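Local coordinates for ectonucleoside triphosphate diphosphohydrolase 4 (Homo sapiens, PDB 6WG5), which belongs to the GDA1/CD39 family of nucleoside phosphatases, within the actin-like ATPase clan, at residues A[174-186]-A[219-233]. Sequence-based numbering, arbitrary orientation.
Sequences QEGVYAWIGINFV and TAGILDMGGVSTQIA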
# COMPACT_ATOMS: atom_id res chain seq x y z
N GLN A 174 -10.33 -2.95 -0.21
CA GLN A 174 -9.97 -3.91 0.83
C GLN A 174 -8.46 -4.07 0.94
O GLN A 174 -7.92 -4.19 2.05
CB GLN A 174 -10.62 -5.27 0.55
CG GLN A 174 -12.13 -5.28 0.62
CD GLN A 174 -12.72 -6.65 0.33
OE1 GLN A 174 -13.00 -6.98 -0.83
NE2 GLN A 174 -12.89 -7.45 1.37
N GLU A 175 -7.76 -4.08 -0.20
CA GLU A 175 -6.31 -4.20 -0.16
C GLU A 175 -5.69 -3.01 0.57
O GLU A 175 -4.75 -3.18 1.35
CB GLU A 175 -5.76 -4.30 -1.58
CG GLU A 175 -4.36 -4.88 -1.66
CD GLU A 175 -3.80 -4.86 -3.07
OE1 GLU A 175 -4.59 -4.67 -4.03
OE2 GLU A 175 -2.57 -5.03 -3.23
N GLY A 176 -6.22 -1.81 0.35
CA GLY A 176 -5.73 -0.65 1.06
C GLY A 176 -5.99 -0.73 2.56
O GLY A 176 -5.13 -0.39 3.37
N VAL A 177 -7.19 -1.18 2.94
CA VAL A 177 -7.50 -1.34 4.36
C VAL A 177 -6.55 -2.35 5.00
O VAL A 177 -5.95 -2.09 6.05
CB VAL A 177 -8.97 -1.76 4.55
CG1 VAL A 177 -9.27 -2.00 6.03
CG2 VAL A 177 -9.90 -0.70 3.99
N TYR A 178 -6.40 -3.52 4.37
CA TYR A 178 -5.51 -4.54 4.92
C TYR A 178 -4.09 -4.01 5.08
O TYR A 178 -3.43 -4.28 6.09
CB TYR A 178 -5.52 -5.78 4.02
CG TYR A 178 -6.81 -6.57 4.04
CD1 TYR A 178 -7.62 -6.60 5.17
CD2 TYR A 178 -7.20 -7.31 2.93
CE1 TYR A 178 -8.80 -7.33 5.19
CE2 TYR A 178 -8.37 -8.05 2.94
CZ TYR A 178 -9.17 -8.05 4.07
OH TYR A 178 -10.33 -8.78 4.08
N ALA A 179 -3.59 -3.26 4.09
CA ALA A 179 -2.26 -2.69 4.21
C ALA A 179 -2.20 -1.67 5.34
O ALA A 179 -1.20 -1.59 6.06
CB ALA A 179 -1.83 -2.06 2.89
N TRP A 180 -3.26 -0.88 5.50
CA TRP A 180 -3.30 0.10 6.58
C TRP A 180 -3.30 -0.60 7.94
O TRP A 180 -2.64 -0.14 8.88
CB TRP A 180 -4.53 0.99 6.43
CG TRP A 180 -4.66 2.03 7.50
CD1 TRP A 180 -4.15 3.29 7.48
CD2 TRP A 180 -5.37 1.89 8.73
NE1 TRP A 180 -4.49 3.95 8.64
CE2 TRP A 180 -5.24 3.11 9.43
CE3 TRP A 180 -6.09 0.85 9.33
CZ2 TRP A 180 -5.81 3.32 10.68
CZ3 TRP A 180 -6.66 1.06 10.57
CH2 TRP A 180 -6.51 2.28 11.24
N ILE A 181 -4.04 -1.71 8.06
CA ILE A 181 -4.03 -2.48 9.30
C ILE A 181 -2.64 -3.05 9.55
O ILE A 181 -2.15 -3.06 10.69
CB ILE A 181 -5.10 -3.59 9.25
CG1 ILE A 181 -6.50 -2.98 9.24
CG2 ILE A 181 -4.95 -4.55 10.43
CD1 ILE A 181 -7.60 -3.99 8.95
N GLY A 182 -1.99 -3.54 8.50
CA GLY A 182 -0.69 -4.18 8.68
C GLY A 182 0.34 -3.25 9.29
O GLY A 182 1.03 -3.62 10.24
N ILE A 183 0.45 -2.03 8.76
CA ILE A 183 1.49 -1.13 9.23
C ILE A 183 1.19 -0.67 10.66
O ILE A 183 2.08 -0.65 11.51
CB ILE A 183 1.65 0.07 8.27
CG1 ILE A 183 2.85 0.92 8.70
CG2 ILE A 183 0.38 0.92 8.23
CD1 ILE A 183 3.14 2.10 7.79
N ASN A 184 -0.06 -0.31 10.94
CA ASN A 184 -0.40 0.17 12.27
C ASN A 184 -0.27 -0.93 13.31
O ASN A 184 0.01 -0.66 14.48
CB ASN A 184 -1.80 0.76 12.28
CG ASN A 184 -1.85 2.14 11.69
OD1 ASN A 184 -1.56 3.13 12.36
ND2 ASN A 184 -2.21 2.23 10.41
N PHE A 185 -0.47 -2.18 12.90
CA PHE A 185 -0.32 -3.29 13.84
C PHE A 185 1.13 -3.42 14.29
O PHE A 185 1.41 -3.44 15.50
CB PHE A 185 -0.81 -4.59 13.20
CG PHE A 185 -0.74 -5.77 14.12
CD1 PHE A 185 -1.58 -5.86 15.21
CD2 PHE A 185 0.17 -6.78 13.88
CE1 PHE A 185 -1.52 -6.95 16.05
CE2 PHE A 185 0.24 -7.87 14.73
CZ PHE A 185 -0.60 -7.95 15.81
N VAL A 186 2.06 -3.51 13.34
CA VAL A 186 3.47 -3.65 13.71
C VAL A 186 3.95 -2.42 14.47
O VAL A 186 4.81 -2.52 15.35
CB VAL A 186 4.34 -3.91 12.46
CG1 VAL A 186 3.93 -5.22 11.80
CG2 VAL A 186 4.24 -2.76 11.47
N THR A 219 -3.27 6.78 14.69
CA THR A 219 -2.77 5.84 13.68
C THR A 219 -1.93 6.58 12.64
O THR A 219 -1.92 7.81 12.57
CB THR A 219 -3.92 5.10 13.00
OG1 THR A 219 -4.84 6.04 12.43
CG2 THR A 219 -4.66 4.21 14.00
N ALA A 220 -1.24 5.79 11.82
CA ALA A 220 -0.37 6.31 10.77
C ALA A 220 -1.00 6.02 9.42
O ALA A 220 -1.31 4.86 9.11
CB ALA A 220 1.03 5.69 10.86
N GLY A 221 -1.18 7.06 8.61
CA GLY A 221 -1.64 6.88 7.25
C GLY A 221 -0.53 6.38 6.35
O GLY A 221 0.65 6.39 6.71
N ILE A 222 -0.92 5.93 5.17
CA ILE A 222 0.02 5.40 4.19
C ILE A 222 -0.19 6.11 2.86
O ILE A 222 -1.32 6.25 2.40
CB ILE A 222 -0.10 3.87 4.03
CG1 ILE A 222 -1.56 3.46 3.80
CG2 ILE A 222 0.46 3.17 5.26
CD1 ILE A 222 -1.76 1.97 3.58
N LEU A 223 0.91 6.58 2.28
CA LEU A 223 0.95 7.10 0.92
C LEU A 223 1.83 6.17 0.10
O LEU A 223 2.95 5.86 0.51
CB LEU A 223 1.50 8.52 0.89
CG LEU A 223 0.54 9.64 1.26
CD1 LEU A 223 1.30 10.81 1.86
CD2 LEU A 223 -0.23 10.08 0.03
N ASP A 224 1.33 5.73 -1.05
CA ASP A 224 2.07 4.81 -1.90
C ASP A 224 1.92 5.25 -3.35
O ASP A 224 0.82 5.25 -3.89
CB ASP A 224 1.56 3.37 -1.72
CG ASP A 224 2.58 2.34 -2.16
OD1 ASP A 224 3.45 2.67 -2.98
OD2 ASP A 224 2.51 1.19 -1.66
N MET A 225 3.04 5.62 -3.97
CA MET A 225 3.07 6.00 -5.37
C MET A 225 3.87 4.94 -6.12
O MET A 225 5.10 4.87 -5.99
CB MET A 225 3.69 7.39 -5.56
CG MET A 225 3.78 7.82 -7.01
SD MET A 225 4.44 9.49 -7.21
CE MET A 225 3.10 10.47 -6.56
N GLY A 226 3.17 4.11 -6.88
CA GLY A 226 3.80 3.09 -7.70
C GLY A 226 4.18 3.63 -9.05
O GLY A 226 4.24 4.85 -9.28
N GLY A 227 4.44 2.71 -9.98
CA GLY A 227 4.73 3.12 -11.35
C GLY A 227 3.49 3.57 -12.09
O GLY A 227 3.54 4.51 -12.88
N VAL A 228 2.36 2.92 -11.83
CA VAL A 228 1.11 3.20 -12.53
C VAL A 228 0.13 3.97 -11.66
O VAL A 228 -0.58 4.85 -12.15
CB VAL A 228 0.48 1.88 -13.05
CG1 VAL A 228 -0.93 2.13 -13.58
CG2 VAL A 228 1.35 1.28 -14.13
N SER A 229 0.06 3.65 -10.37
CA SER A 229 -1.00 4.16 -9.51
C SER A 229 -0.41 4.83 -8.27
O SER A 229 0.70 4.53 -7.84
CB SER A 229 -1.95 3.04 -9.07
OG SER A 229 -2.52 2.39 -10.19
N THR A 230 -1.19 5.75 -7.72
CA THR A 230 -0.92 6.36 -6.42
C THR A 230 -2.06 6.00 -5.49
O THR A 230 -3.23 6.15 -5.85
CB THR A 230 -0.77 7.88 -6.54
OG1 THR A 230 0.36 8.19 -7.36
CG2 THR A 230 -0.58 8.52 -5.16
N GLN A 231 -1.72 5.53 -4.29
CA GLN A 231 -2.71 5.11 -3.31
C GLN A 231 -2.51 5.89 -2.02
O GLN A 231 -1.38 6.21 -1.64
CB GLN A 231 -2.61 3.61 -3.03
CG GLN A 231 -3.79 3.06 -2.23
CD GLN A 231 -3.57 1.64 -1.74
OE1 GLN A 231 -2.63 1.37 -0.99
NE2 GLN A 231 -4.43 0.72 -2.17
N ILE A 232 -3.62 6.20 -1.35
CA ILE A 232 -3.60 6.92 -0.09
C ILE A 232 -4.64 6.28 0.83
O ILE A 232 -5.76 5.99 0.41
CB ILE A 232 -3.89 8.43 -0.28
CG1 ILE A 232 -3.90 9.15 1.07
CG2 ILE A 232 -5.22 8.63 -1.00
CD1 ILE A 232 -3.94 10.66 0.96
N ALA A 233 -4.25 6.07 2.09
CA ALA A 233 -5.16 5.50 3.07
C ALA A 233 -4.86 6.10 4.44
O ALA A 233 -3.70 6.17 4.85
CB ALA A 233 -5.04 3.97 3.13
O HOH W 1 -4.34 6.82 9.87
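Helix 174-186 packs across the beta hairpin of 219-233 in what is probably an actin-like domain, and Trp180, Ile183 and Asn184 meet Thr219, Ala220 and Ile222 across the contact. The axes of helix 174-186 and strand 221-225 come within 8.7 Å at closest approach, with 122° between their N-to-C directions. The carboxamide of Asn184 reads the backbone of Ala220 at both ends: OD1 takes the Ala220 N-H at 2.7 Å, in the carbonyl plane on a lone pair and nearly straight (171°), while ND2 gives a more bent bond to Ala220 O at 3.1 Å. The same ND2 donates to Trp180 O at 2.9 Å, one turn back, so three bonds fix the amide's rotation, and ND2 lies above one face of the Trp180 indole, toward its rim. With CG anti to the backbone N (chi1 180°), that indole reaches Thr219 and Ala220; Thr219 OG1 sits at its edge, 3.4 Å from Trp180 CZ2, and a water links Trp180 NE1 to Thr219 OG1, which also bonds Glu235. Ile222 CD1 reaches Trp180 N at 3.7 Å and touches Ala179 CB, and its CG2 meets Ile183 CG2 at 3.7 Å. Gln231, its chain extended, brings NE2 to 3.7 Å from Gly176 CA. Strand 270-279 flanks the hairpin beside strand 229-235, its Val273 touching Trp180, whereas helix 479-487 meets helix 172-186 through Ala179 and Ile181.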